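Side-chain contacts in annexin A8 (Homo sapiens, PDB 1W3W), which acts as an anticoagulant by indirectly inhibiting the thromboplastin-specific complex, and binds phospholipids in a calcium-dependent way: residues A[27-32]-A[45-50]; A[114-119]-A[157-162]; A[129-134]-A[141-146]; A[32-37]-A[69-74]. One frame throughout, in Å; residues are numbered along the deposited sequence.

The four contacts form two pairs, one in each of the first two predicted annexin repeats, with centres at least 32 Å apart between the pairs. Contacts 1 and 4 share helix 24-34 and touch directly, Leu30 CD1 lying 3.8 Å from Leu71 CD2. Contact 3 is nested inside the chain loop closed by contact 2, and their centres are 12 Å apart. Contacts 1, 2 and 4 are buried and aliphatic, with a threonine methyl added in contacts 1 and 4 and a methionine end in contact 4. Contact 3 is only partly buried; beside its methionine and leucine it has a bridging water. Helix-capping bonds mark contacts 3 and 4, where each second segment begins a helix.

Contact 1: A[27-32]-A[45-50]; sequences AETLYK and IDVLTK
Val47 meets helix 24-34 with two parts of its side chain: methyl CG2 lies 3.9 Å from Thr29 CG2, and the branch point CB lies 4.1 Å from Leu30 CD2. All three side chains set out toward the opposing helix, and Val47 crosses both Thr29 and Leu30 obliquely instead of running alongside them. Leu48 starts off to one flank of the contact and its end turns in, bringing CD2 to 4.0 Å from Leu30 CD1. Leu30 splits its two methyls, CD1 to Leu48 and CD2 to Val47. Thr29 is divided by polarity. With CG2 anti to the backbone N and OG1 beside it (chi1 -64°), the methyl faces Val47 while the hydroxyl is hydrogen-bonded to Pro25 O. Both helices belong to the first predicted annexin repeat, a compact right-handed superhelix of helices in this family. Its interior continues round the contact, where Leu30 also packs on Ile59 of helix 53-67 and Leu48 on Ile87 of helix 81-91. Just past Leu48, Thr49 grips the backbone twice: its N and its OG1 reach Ile45 O from opposite faces of the carbonyl plane, OG1 at 2.7 Å and 38° above that plane. The same hydroxyl is hydrogen-bonded to Ser321 OG, which ties this end of helix 41-48 to helix 313-323.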
loop_
_atom_site.group_PDB
_atom_site.type_symbol
_atom_site.label_atom_id
_atom_site.label_comp_id
_atom_site.label_asym_id
_atom_site.label_seq_id
_atom_site.Cartn_x
_atom_site.Cartn_y
_atom_site.Cartn_z
ATOM N N ALA A 27 9.921 -26.253 -5.517
ATOM C CA ALA A 27 9.518 -26.756 -4.203
ATOM C C ALA A 27 10.634 -27.598 -3.617
ATOM O O ALA A 27 10.958 -27.482 -2.448
ATOM C CB ALA A 27 8.224 -27.574 -4.310
ATOM N N GLU A 28 11.242 -28.442 -4.444
ATOM C CA GLU A 28 12.369 -29.258 -4.005
ATOM C C GLU A 28 13.593 -28.433 -3.623
ATOM O O GLU A 28 14.273 -28.750 -2.654
ATOM C CB GLU A 28 12.753 -30.283 -5.075
ATOM C CG GLU A 28 13.588 -31.423 -4.517
ATOM C CD GLU A 28 14.034 -32.386 -5.591
ATOM O OE1 GLU A 28 14.672 -31.930 -6.556
ATOM O OE2 GLU A 28 13.739 -33.593 -5.467
ATOM N N THR A 29 13.870 -27.364 -4.359
ATOM C CA THR A 29 14.951 -26.481 -3.981
ATOM C C THR A 29 14.723 -25.888 -2.593
ATOM O O THR A 29 15.636 -25.834 -1.788
ATOM C CB THR A 29 15.088 -25.357 -5.001
ATOM O OG1 THR A 29 15.451 -25.908 -6.261
ATOM C CG2 THR A 29 16.252 -24.450 -4.649
ATOM N N LEU A 30 13.504 -25.438 -2.316
ATOM C CA LEU A 30 13.204 -24.853 -1.014
ATOM C C LEU A 30 13.310 -25.895 0.110
ATOM O O LEU A 30 13.836 -25.607 1.178
ATOM C CB LEU A 30 11.822 -24.225 -1.012
ATOM C CG LEU A 30 11.618 -23.044 -1.944
ATOM C CD1 LEU A 30 10.172 -22.597 -1.922
ATOM C CD2 LEU A 30 12.547 -21.910 -1.565
ATOM N N TYR A 31 12.831 -27.104 -0.158
ATOM C CA TYR A 31 12.945 -28.210 0.778
ATOM C C TYR A 31 14.407 -28.459 1.170
ATOM O O TYR A 31 14.749 -28.479 2.346
ATOM C CB TYR A 31 12.320 -29.458 0.161
ATOM C CG TYR A 31 12.410 -30.709 1.015
ATOM C CD1 TYR A 31 11.554 -30.901 2.098
ATOM C CD2 TYR A 31 13.342 -31.703 0.725
ATOM C CE1 TYR A 31 11.621 -32.065 2.877
ATOM C CE2 TYR A 31 13.424 -32.867 1.501
ATOM C CZ TYR A 31 12.559 -33.038 2.572
ATOM O OH TYR A 31 12.638 -34.187 3.338
ATOM N N LYS A 32 15.271 -28.603 0.179
ATOM C CA LYS A 32 16.689 -28.845 0.411
ATOM C C LYS A 32 17.339 -27.674 1.152
ATOM O O LYS A 32 18.238 -27.863 1.964
ATOM C CB LYS A 32 17.393 -29.081 -0.926
ATOM C CG LYS A 32 16.973 -30.375 -1.604
ATOM C CD LYS A 32 17.736 -30.612 -2.907
ATOM C CE LYS A 32 18.811 -31.691 -2.732
ATOM N NZ LYS A 32 19.767 -31.385 -1.611
ATOM N N ILE A 45 16.009 -16.907 -1.564
ATOM C CA ILE A 45 15.956 -15.657 -2.336
ATOM C C ILE A 45 15.846 -15.948 -3.832
ATOM O O ILE A 45 15.001 -15.390 -4.511
ATOM C CB ILE A 45 17.202 -14.775 -2.046
ATOM C CG1 ILE A 45 17.199 -14.284 -0.605
ATOM C CG2 ILE A 45 17.283 -13.559 -3.015
ATOM C CD1 ILE A 45 18.509 -13.622 -0.203
ATOM N N ASP A 46 16.670 -16.861 -4.331
ATOM C CA ASP A 46 16.759 -17.132 -5.764
ATOM C C ASP A 46 15.490 -17.719 -6.332
ATOM O O ASP A 46 15.207 -17.513 -7.488
ATOM C CB ASP A 46 17.920 -18.077 -6.080
ATOM C CG ASP A 46 19.274 -17.401 -5.951
ATOM O OD1 ASP A 46 19.336 -16.175 -5.712
ATOM O OD2 ASP A 46 20.332 -18.033 -6.058
ATOM N N VAL A 47 14.719 -18.448 -5.529
ATOM C CA VAL A 47 13.444 -18.972 -5.997
ATOM C C VAL A 47 12.325 -17.933 -5.797
ATOM O O VAL A 47 11.643 -17.539 -6.752
ATOM C CB VAL A 47 13.086 -20.298 -5.281
ATOM C CG1 VAL A 47 11.662 -20.736 -5.608
ATOM C CG2 VAL A 47 14.072 -21.404 -5.659
ATOM N N LEU A 48 12.126 -17.481 -4.566
ATOM C CA LEU A 48 10.916 -16.727 -4.259
ATOM C C LEU A 48 10.886 -15.306 -4.816
ATOM O O LEU A 48 9.802 -14.828 -5.142
ATOM C CB LEU A 48 10.631 -16.738 -2.761
ATOM C CG LEU A 48 10.395 -18.155 -2.245
ATOM C CD1 LEU A 48 10.200 -18.131 -0.753
ATOM C CD2 LEU A 48 9.200 -18.807 -2.949
ATOM N N THR A 49 12.030 -14.630 -4.925
ATOM C CA THR A 49 12.053 -13.287 -5.546
ATOM C C THR A 49 12.145 -13.284 -7.062
ATOM O O THR A 49 12.016 -12.226 -7.658
ATOM C CB THR A 49 13.195 -12.399 -5.014
ATOM O OG1 THR A 49 14.469 -12.926 -5.430
ATOM C CG2 THR A 49 13.210 -12.364 -3.502
ATOM N N LYS A 50 12.390 -14.434 -7.686
ATOM C CA LYS A 50 12.454 -14.526 -9.139
ATOM C C LYS A 50 11.239 -15.203 -9.764
ATOM O O LYS A 50 11.190 -15.352 -10.973
ATOM C CB LYS A 50 13.733 -15.264 -9.575
ATOM C CG LYS A 50 15.033 -14.518 -9.257
ATOM C CD LYS A 50 15.093 -13.171 -9.967
ATOM C CE LYS A 50 16.371 -12.378 -9.642
ATOM N NZ LYS A 50 16.099 -10.903 -9.702
#

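Contact 2: A[114-119]-A[157-162]; sequences GVIIEI and RILVCL
Leu159 reaches across to Ile116 and Ile117 and holds this contact alone on its side, accounting for nearly half of the 130 Å² buried. Its CB points toward helix 113-122 but stands back from the isoleucines, as does CG. With CG anti to the carbonyl carbon (chi1 -65°), the fork at CG is turned to the two isoleucines. CD1 continues the extended line, opposite CA across the CB-CG bond (chi2 178°), and its tip meets Ile116 CG2 at 4.0 Å. CD2 turns off to the neighbouring residue and comes 4.1 Å from Ile117 CG1. The two isoleucines thus present different branches: Ile116 offers its short CG2 methyl, Ile117 the methylene of its longer arm. Leu159 stands at about a right angle to the Ile116 side chain and at a slant to that of Ile117. The backbones approach most closely at Ile117 and Leu159, whose CA atoms are 7.1 Å apart. On the far face of helix 113-122, Glu118 turns from this apolar patch and forms salt bridges with Arg278 and Arg261, which would favour a charged carboxylate; such buried charges are consistent with the polar central channel described in annexins. Cys161, on the other helix, is joined by a disulfide to Cys206 of helix 198-207. Within the second predicted annexin repeat the contact is closed in by helix 143-150, whose Ile147 touches both Ile116 and Leu159, and by helix 96-107, whose Leu102 packs on Ile116.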
loop_
_atom_site.group_PDB
_atom_site.type_symbol
_atom_site.label_atom_id
_atom_site.label_comp_id
_atom_site.label_asym_id
_atom_site.label_seq_id
_atom_site.Cartn_x
_atom_site.Cartn_y
_atom_site.Cartn_z
ATOM N N GLY A 114 -1.447 5.001 9.896
ATOM C CA GLY A 114 -0.758 5.227 8.640
ATOM C C GLY A 114 -0.880 4.073 7.654
ATOM O O GLY A 114 -0.976 4.307 6.463
ATOM N N VAL A 115 -0.875 2.838 8.151
ATOM C CA VAL A 115 -1.041 1.655 7.318
ATOM C C VAL A 115 -2.435 1.657 6.714
ATOM O O VAL A 115 -2.608 1.425 5.519
ATOM C CB VAL A 115 -0.820 0.336 8.127
ATOM C CG1 VAL A 115 -1.165 -0.888 7.285
ATOM C CG2 VAL A 115 0.605 0.242 8.612
ATOM N N ILE A 116 -3.428 1.951 7.549
ATOM C CA ILE A 116 -4.822 1.934 7.128
ATOM C C ILE A 116 -5.110 3.019 6.091
ATOM O O ILE A 116 -5.769 2.759 5.094
ATOM C CB ILE A 116 -5.794 2.085 8.346
ATOM C CG1 ILE A 116 -5.505 1.011 9.408
ATOM C CG2 ILE A 116 -7.247 1.968 7.859
ATOM C CD1 ILE A 116 -6.239 1.223 10.764
ATOM N N ILE A 117 -4.586 4.221 6.324
ATOM C CA ILE A 117 -4.728 5.341 5.385
ATOM C C ILE A 117 -4.157 4.999 3.999
ATOM O O ILE A 117 -4.806 5.207 2.969
ATOM C CB ILE A 117 -4.007 6.596 5.964
ATOM C CG1 ILE A 117 -4.811 7.166 7.143
ATOM C CG2 ILE A 117 -3.779 7.656 4.889
ATOM C CD1 ILE A 117 -4.022 8.060 8.090
ATOM N N GLU A 118 -2.927 4.490 3.997
ATOM C CA GLU A 118 -2.209 4.155 2.771
ATOM C C GLU A 118 -3.004 3.186 1.927
ATOM O O GLU A 118 -3.195 3.407 0.739
ATOM C CB GLU A 118 -0.834 3.567 3.123
ATOM C CG GLU A 118 -0.073 2.921 1.975
ATOM C CD GLU A 118 1.006 1.983 2.488
ATOM O OE1 GLU A 118 1.985 2.467 3.076
ATOM O OE2 GLU A 118 0.870 0.764 2.308
ATOM N N ILE A 119 -3.454 2.102 2.532
ATOM C CA ILE A 119 -4.146 1.079 1.773
ATOM C C ILE A 119 -5.509 1.573 1.289
ATOM O O ILE A 119 -5.840 1.427 0.100
ATOM C CB ILE A 119 -4.271 -0.218 2.570
ATOM C CG1 ILE A 119 -2.875 -0.786 2.824
ATOM C CG2 ILE A 119 -5.100 -1.223 1.791
ATOM C CD1 ILE A 119 -2.861 -2.013 3.688
ATOM N N ARG A 157 -14.497 8.856 9.989
ATOM C CA ARG A 157 -15.442 9.208 8.946
ATOM C C ARG A 157 -14.843 9.082 7.543
ATOM O O ARG A 157 -15.474 8.520 6.663
ATOM C CB ARG A 157 -15.970 10.633 9.164
ATOM C CG ARG A 157 -16.771 10.801 10.477
ATOM C CD ARG A 157 -18.237 10.395 10.375
ATOM N NE ARG A 157 -19.126 11.500 10.754
ATOM C CZ ARG A 157 -20.381 11.372 11.194
ATOM N NH1 ARG A 157 -20.956 10.174 11.325
ATOM N NH2 ARG A 157 -21.074 12.465 11.506
ATOM N N ILE A 158 -13.638 9.615 7.322
ATOM C CA ILE A 158 -13.032 9.506 5.989
ATOM C C ILE A 158 -12.665 8.055 5.631
ATOM O O ILE A 158 -12.838 7.641 4.494
ATOM C CB ILE A 158 -11.826 10.468 5.798
ATOM C CG1 ILE A 158 -11.462 10.552 4.312
ATOM C CG2 ILE A 158 -10.619 10.046 6.615
ATOM C CD1 ILE A 158 -10.420 11.601 4.017
ATOM N N LEU A 159 -12.178 7.287 6.596
ATOM C CA LEU A 159 -11.783 5.907 6.336
ATOM C C LEU A 159 -12.993 5.056 5.974
ATOM O O LEU A 159 -12.965 4.305 4.998
ATOM C CB LEU A 159 -11.041 5.319 7.534
ATOM C CG LEU A 159 -9.693 5.972 7.859
ATOM C CD1 LEU A 159 -9.087 5.352 9.077
ATOM C CD2 LEU A 159 -8.718 5.902 6.682
ATOM N N VAL A 160 -14.063 5.189 6.750
ATOM C CA VAL A 160 -15.309 4.499 6.452
ATOM C C VAL A 160 -15.879 4.905 5.085
ATOM O O VAL A 160 -16.376 4.065 4.333
ATOM C CB VAL A 160 -16.343 4.730 7.598
ATOM C CG1 VAL A 160 -17.772 4.581 7.105
ATOM C CG2 VAL A 160 -16.061 3.757 8.722
ATOM N N CYS A 161 -15.791 6.184 4.759
ATOM C CA CYS A 161 -16.247 6.674 3.462
ATOM C C CYS A 161 -15.451 6.072 2.303
ATOM O O CYS A 161 -16.029 5.728 1.282
ATOM C CB CYS A 161 -16.172 8.195 3.414
ATOM S SG CYS A 161 -16.888 8.896 1.907
ATOM N N LEU A 162 -14.139 5.918 2.466
ATOM C CA LEU A 162 -13.304 5.331 1.409
ATOM C C LEU A 162 -13.702 3.884 1.099
ATOM O O LEU A 162 -13.541 3.423 -0.033
ATOM C CB LEU A 162 -11.815 5.426 1.766
ATOM C CG LEU A 162 -11.233 6.844 1.707
ATOM C CD1 LEU A 162 -9.829 6.889 2.279
ATOM C CD2 LEU A 162 -11.237 7.386 0.306
#

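Contact 3: A[129-134]-A[141-146]; sequences REIMKA and SSLEED
A water joins flat peptide groups of the two segments, donating to Met132 O at 2.7 Å and accepting from Leu143 N at 2.9 Å. A further flat group, the Asp146 carboxylate, takes Ser141 OG at OD2 over 2.8 Å, on the syn side and 29° out of its plane; the same oxygen is hydrogen-bonded to Tyr135 OH of helix 125-139. These bonds lie at the turn joining helix 125-139 to helix 143-150 in the second predicted annexin repeat, one of the bends of its right-handed superhelix. Ser142 is the N-cap of the second helix: OG accepts from Glu145 N at 3.0 Å, nearly straight at 162°. The water serves the N-H of Leu143, which as first residue of its helix has no carbonyl of that helix before it. Beside the polar links, Leu143 points toward helix 125-139 and stands at about a right angle to Met132. Leu102 of helix 96-107 packs against both Leu143 and Ile131, and Leu163 of helix 153-163 against Met132. Leu143 CD2 lies 4.1 Å from Met132 CG, with Ile131 CG2 more loosely placed beside it. Beyond CG the methionine bends at chi3 (123°), and its CE methyl stops 4.2 Å from Glu144 CB.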
loop_
_atom_site.group_PDB
_atom_site.type_symbol
_atom_site.label_atom_id
_atom_site.label_comp_id
_atom_site.label_asym_id
_atom_site.label_seq_id
_atom_site.Cartn_x
_atom_site.Cartn_y
_atom_site.Cartn_z
ATOM N N ARG A 129 -12.901 -3.965 -2.609
ATOM C CA ARG A 129 -13.954 -4.962 -2.483
ATOM C C ARG A 129 -13.343 -6.333 -2.233
ATOM O O ARG A 129 -13.843 -7.080 -1.413
ATOM C CB ARG A 129 -14.831 -5.013 -3.745
ATOM C CG ARG A 129 -15.967 -6.058 -3.657
ATOM C CD ARG A 129 -16.352 -6.744 -4.975
ATOM N NE ARG A 129 -15.991 -5.952 -6.149
ATOM C CZ ARG A 129 -16.605 -4.834 -6.530
ATOM N NH1 ARG A 129 -17.644 -4.355 -5.853
ATOM N NH2 ARG A 129 -16.180 -4.189 -7.609
ATOM N N GLU A 130 -12.257 -6.643 -2.936
ATOM C CA GLU A 130 -11.533 -7.907 -2.768
ATOM C C GLU A 130 -10.838 -7.981 -1.423
ATOM O O GLU A 130 -10.814 -9.020 -0.798
ATOM C CB GLU A 130 -10.495 -8.095 -3.886
ATOM C CG GLU A 130 -11.091 -8.263 -5.272
ATOM C CD GLU A 130 -12.034 -9.453 -5.355
ATOM O OE1 GLU A 130 -13.127 -9.304 -5.942
ATOM O OE2 GLU A 130 -11.686 -10.531 -4.824
ATOM N N ILE A 131 -10.266 -6.869 -0.983
ATOM C CA ILE A 131 -9.601 -6.826 0.314
ATOM C C ILE A 131 -10.627 -7.033 1.447
ATOM O O ILE A 131 -10.375 -7.765 2.397
ATOM C CB ILE A 131 -8.824 -5.502 0.465
ATOM C CG1 ILE A 131 -7.591 -5.530 -0.444
ATOM C CG2 ILE A 131 -8.415 -5.287 1.907
ATOM C CD1 ILE A 131 -6.959 -4.180 -0.709
ATOM N N MET A 132 -11.788 -6.401 1.318
ATOM C CA MET A 132 -12.866 -6.552 2.298
ATOM C C MET A 132 -13.356 -7.984 2.420
ATOM O O MET A 132 -13.611 -8.466 3.517
ATOM C CB MET A 132 -14.036 -5.649 1.924
ATOM C CG MET A 132 -13.818 -4.227 2.356
ATOM S SD MET A 132 -15.170 -3.165 1.851
ATOM C CE MET A 132 -15.658 -2.529 3.300
ATOM N N LYS A 133 -13.480 -8.665 1.289
ATOM C CA LYS A 133 -13.905 -10.058 1.274
ATOM C C LYS A 133 -12.856 -10.941 1.923
ATOM O O LYS A 133 -13.184 -11.817 2.723
ATOM C CB LYS A 133 -14.170 -10.516 -0.165
ATOM C CG LYS A 133 -14.426 -12.016 -0.305
ATOM C CD LYS A 133 -15.406 -12.334 -1.449
ATOM C CE LYS A 133 -14.766 -12.161 -2.828
ATOM N NZ LYS A 133 -15.231 -13.220 -3.791
ATOM N N ALA A 134 -11.588 -10.709 1.591
ATOM C CA ALA A 134 -10.488 -11.476 2.160
ATOM C C ALA A 134 -10.408 -11.288 3.674
ATOM O O ALA A 134 -10.171 -12.250 4.403
ATOM C CB ALA A 134 -9.153 -11.075 1.509
ATOM N N SER A 141 -14.492 -10.966 10.938
ATOM C CA SER A 141 -15.209 -9.715 11.199
ATOM C C SER A 141 -15.145 -8.818 9.972
ATOM O O SER A 141 -14.296 -8.989 9.096
ATOM C CB SER A 141 -14.632 -8.973 12.404
ATOM O OG SER A 141 -13.222 -8.871 12.319
ATOM N N SER A 142 -16.056 -7.861 9.916
ATOM C CA SER A 142 -16.112 -6.943 8.797
ATOM C C SER A 142 -15.023 -5.880 8.978
ATOM O O SER A 142 -14.813 -5.386 10.085
ATOM C CB SER A 142 -17.504 -6.318 8.704
ATOM O OG SER A 142 -17.430 -4.931 8.481
ATOM N N LEU A 143 -14.340 -5.531 7.889
ATOM C CA LEU A 143 -13.275 -4.529 7.939
ATOM C C LEU A 143 -13.851 -3.184 8.365
ATOM O O LEU A 143 -13.298 -2.496 9.209
ATOM C CB LEU A 143 -12.568 -4.410 6.578
ATOM C CG LEU A 143 -11.491 -3.325 6.451
ATOM C CD1 LEU A 143 -10.443 -3.482 7.533
ATOM C CD2 LEU A 143 -10.851 -3.328 5.066
ATOM N N GLU A 144 -14.992 -2.830 7.792
ATOM C CA GLU A 144 -15.650 -1.571 8.104
ATOM C C GLU A 144 -16.034 -1.472 9.598
ATOM O O GLU A 144 -15.881 -0.423 10.218
ATOM C CB GLU A 144 -16.863 -1.408 7.180
ATOM C CG GLU A 144 -18.073 -0.733 7.792
ATOM C CD GLU A 144 -18.995 -0.172 6.735
ATOM O OE1 GLU A 144 -19.608 0.877 7.005
ATOM O OE2 GLU A 144 -19.087 -0.762 5.635
ATOM N N GLU A 145 -16.506 -2.574 10.174
ATOM C CA GLU A 145 -16.877 -2.607 11.596
ATOM C C GLU A 145 -15.676 -2.491 12.523
ATOM O O GLU A 145 -15.763 -1.846 13.558
ATOM C CB GLU A 145 -17.638 -3.895 11.927
ATOM C CG GLU A 145 -19.128 -3.787 11.648
ATOM C CD GLU A 145 -19.896 -5.031 12.050
ATOM O OE1 GLU A 145 -19.509 -5.689 13.046
ATOM O OE2 GLU A 145 -20.891 -5.345 11.364
ATOM N N ASP A 146 -14.560 -3.116 12.152
ATOM C CA ASP A 146 -13.327 -3.025 12.936
ATOM C C ASP A 146 -12.768 -1.613 12.906
ATOM O O ASP A 146 -12.339 -1.103 13.939
ATOM C CB ASP A 146 -12.276 -4.021 12.447
ATOM C CG ASP A 146 -12.541 -5.438 12.927
ATOM O OD1 ASP A 146 -13.469 -5.638 13.741
ATOM O OD2 ASP A 146 -11.882 -6.421 12.550
HETATM O O HOH W 1 -14.887 -6.796 5.282
#

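Contact 4: A[32-37]-A[69-74]; sequences KAMKGI and KDLTET
Met34 brings its thioether end against both Leu71 and Thr74 at the start of helix 71-78. The chain leaves with CG anti to the carbonyl carbon, runs extended through chi2 (-175°) and bends at the sulfur (chi3 -78°), which swings CE into the contact. There CE is 4.0 Å from Thr74 CG2 and 4.1 Å from Leu71 CD1, while SD stays 4.1 Å from the same threonine methyl. Leu71 comes in at about a right angle to the methionine; although it sets out to one flank, with CG anti to the backbone N, its end comes nearer and CD1 meets CE. Both helices lie in the first predicted annexin repeat, and the contact joins the C-terminal end of helix 24-34 to the N-terminal end of helix 71-78 inside its helical bundle. Met34 packs also on Ile44 of helix 41-48, Leu71 on Ile59 and Phe63 of helix 53-67. Thr74 has two roles. Its methyl faces Met34, whereas OG1 donates back to Asp70 O at 2.7 Å, tilted 34° from the carbonyl plane; Thr74 N reaches that oxygen from the opposite face. A glycine in this position removes both methyl and hydroxyl, so the end of Met34 would probably be freer to turn and Asp70 O is likely to be gripped less firmly without its hydroxyl donor. Asp70 is the N-cap of this helix, OD2 accepting from Glu73 N at 3.1 Å through its anti lone pair, with OD1 in a salt bridge to Lys64 NZ.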
loop_
_atom_site.group_PDB
_atom_site.type_symbol
_atom_site.label_atom_id
_atom_site.label_comp_id
_atom_site.label_asym_id
_atom_site.label_seq_id
_atom_site.Cartn_x
_atom_site.Cartn_y
_atom_site.Cartn_z
ATOM N N LYS A 32 15.271 -28.603 0.179
ATOM C CA LYS A 32 16.689 -28.845 0.411
ATOM C C LYS A 32 17.339 -27.674 1.152
ATOM O O LYS A 32 18.238 -27.863 1.964
ATOM C CB LYS A 32 17.393 -29.081 -0.926
ATOM C CG LYS A 32 16.973 -30.375 -1.604
ATOM C CD LYS A 32 17.736 -30.612 -2.907
ATOM C CE LYS A 32 18.811 -31.691 -2.732
ATOM N NZ LYS A 32 19.767 -31.385 -1.611
ATOM N N ALA A 33 16.853 -26.463 0.883
ATOM C CA ALA A 33 17.398 -25.265 1.499
ATOM C C ALA A 33 17.128 -25.197 2.998
ATOM O O ALA A 33 17.875 -24.571 3.717
ATOM C CB ALA A 33 16.837 -24.018 0.820
ATOM N N MET A 34 16.056 -25.822 3.465
ATOM C CA MET A 34 15.656 -25.730 4.869
ATOM C C MET A 34 15.785 -27.034 5.655
ATOM O O MET A 34 15.781 -27.016 6.895
ATOM C CB MET A 34 14.215 -25.235 4.939
ATOM C CG MET A 34 14.077 -23.837 4.378
ATOM S SD MET A 34 12.465 -23.159 4.567
ATOM C CE MET A 34 11.618 -23.981 3.261
ATOM N N LYS A 35 15.898 -28.140 4.935
ATOM C CA LYS A 35 15.952 -29.479 5.519
ATOM C C LYS A 35 17.247 -29.627 6.304
ATOM O O LYS A 35 18.288 -29.094 5.922
ATOM C CB LYS A 35 15.845 -30.538 4.398
ATOM C CG LYS A 35 16.294 -31.955 4.745
ATOM C CD LYS A 35 16.326 -32.862 3.508
ATOM C CE LYS A 35 17.501 -33.852 3.548
ATOM N NZ LYS A 35 17.277 -35.044 2.650
ATOM N N GLY A 36 17.173 -30.340 7.422
ATOM C CA GLY A 36 18.360 -30.693 8.170
ATOM C C GLY A 36 18.942 -29.529 8.932
ATOM O O GLY A 36 18.224 -28.646 9.406
ATOM N N ILE A 37 20.258 -29.533 9.045
ATOM C CA ILE A 37 20.964 -28.557 9.848
ATOM C C ILE A 37 21.554 -27.519 8.911
ATOM O O ILE A 37 22.228 -27.862 7.934
ATOM C CB ILE A 37 22.071 -29.253 10.677
ATOM C CG1 ILE A 37 21.432 -30.143 11.750
ATOM C CG2 ILE A 37 22.981 -28.228 11.317
ATOM C CD1 ILE A 37 22.292 -31.306 12.175
ATOM N N LYS A 69 4.196 -30.466 4.660
ATOM C CA LYS A 69 4.134 -29.288 5.531
ATOM C C LYS A 69 3.747 -28.071 4.694
ATOM O O LYS A 69 4.046 -28.008 3.509
ATOM C CB LYS A 69 5.494 -29.042 6.195
ATOM C CG LYS A 69 5.704 -29.679 7.582
ATOM C CD LYS A 69 6.441 -31.012 7.495
ATOM C CE LYS A 69 7.108 -31.397 8.829
ATOM N NZ LYS A 69 6.247 -31.066 10.013
ATOM N N ASP A 70 3.092 -27.107 5.321
ATOM C CA ASP A 70 2.765 -25.847 4.674
ATOM C C ASP A 70 4.045 -25.008 4.501
ATOM O O ASP A 70 4.851 -24.883 5.424
ATOM C CB ASP A 70 1.728 -25.092 5.509
ATOM C CG ASP A 70 1.282 -23.818 4.862
ATOM O OD1 ASP A 70 0.358 -23.871 4.022
ATOM O OD2 ASP A 70 1.813 -22.714 5.107
ATOM N N LEU A 71 4.234 -24.453 3.309
ATOM C CA LEU A 71 5.455 -23.724 2.986
ATOM C C LEU A 71 5.606 -22.453 3.811
ATOM O O LEU A 71 6.682 -22.169 4.313
ATOM C CB LEU A 71 5.506 -23.391 1.485
ATOM C CG LEU A 71 6.707 -22.574 1.013
ATOM C CD1 LEU A 71 8.036 -23.202 1.457
ATOM C CD2 LEU A 71 6.690 -22.392 -0.508
ATOM N N THR A 72 4.530 -21.685 3.919
ATOM C CA THR A 72 4.540 -20.436 4.642
ATOM C C THR A 72 4.849 -20.648 6.123
ATOM O O THR A 72 5.699 -19.953 6.680
ATOM C CB THR A 72 3.214 -19.706 4.449
ATOM O OG1 THR A 72 3.070 -19.343 3.070
ATOM C CG2 THR A 72 3.201 -18.371 5.182
ATOM N N GLU A 73 4.179 -21.616 6.743
ATOM C CA GLU A 73 4.429 -21.961 8.148
ATOM C C GLU A 73 5.853 -22.428 8.352
ATOM O O GLU A 73 6.462 -22.134 9.370
ATOM C CB GLU A 73 3.470 -23.055 8.644
ATOM C CG GLU A 73 2.035 -22.586 8.870
ATOM C CD GLU A 73 1.922 -21.307 9.703
ATOM O OE1 GLU A 73 2.566 -21.207 10.779
ATOM O OE2 GLU A 73 1.180 -20.386 9.279
ATOM N N THR A 74 6.382 -23.150 7.370
ATOM C CA THR A 74 7.746 -23.636 7.418
ATOM C C THR A 74 8.726 -22.465 7.323
ATOM O O THR A 74 9.680 -22.386 8.090
ATOM C CB THR A 74 7.974 -24.649 6.285
ATOM O OG1 THR A 74 7.134 -25.783 6.501
ATOM C CG2 THR A 74 9.380 -25.223 6.302
#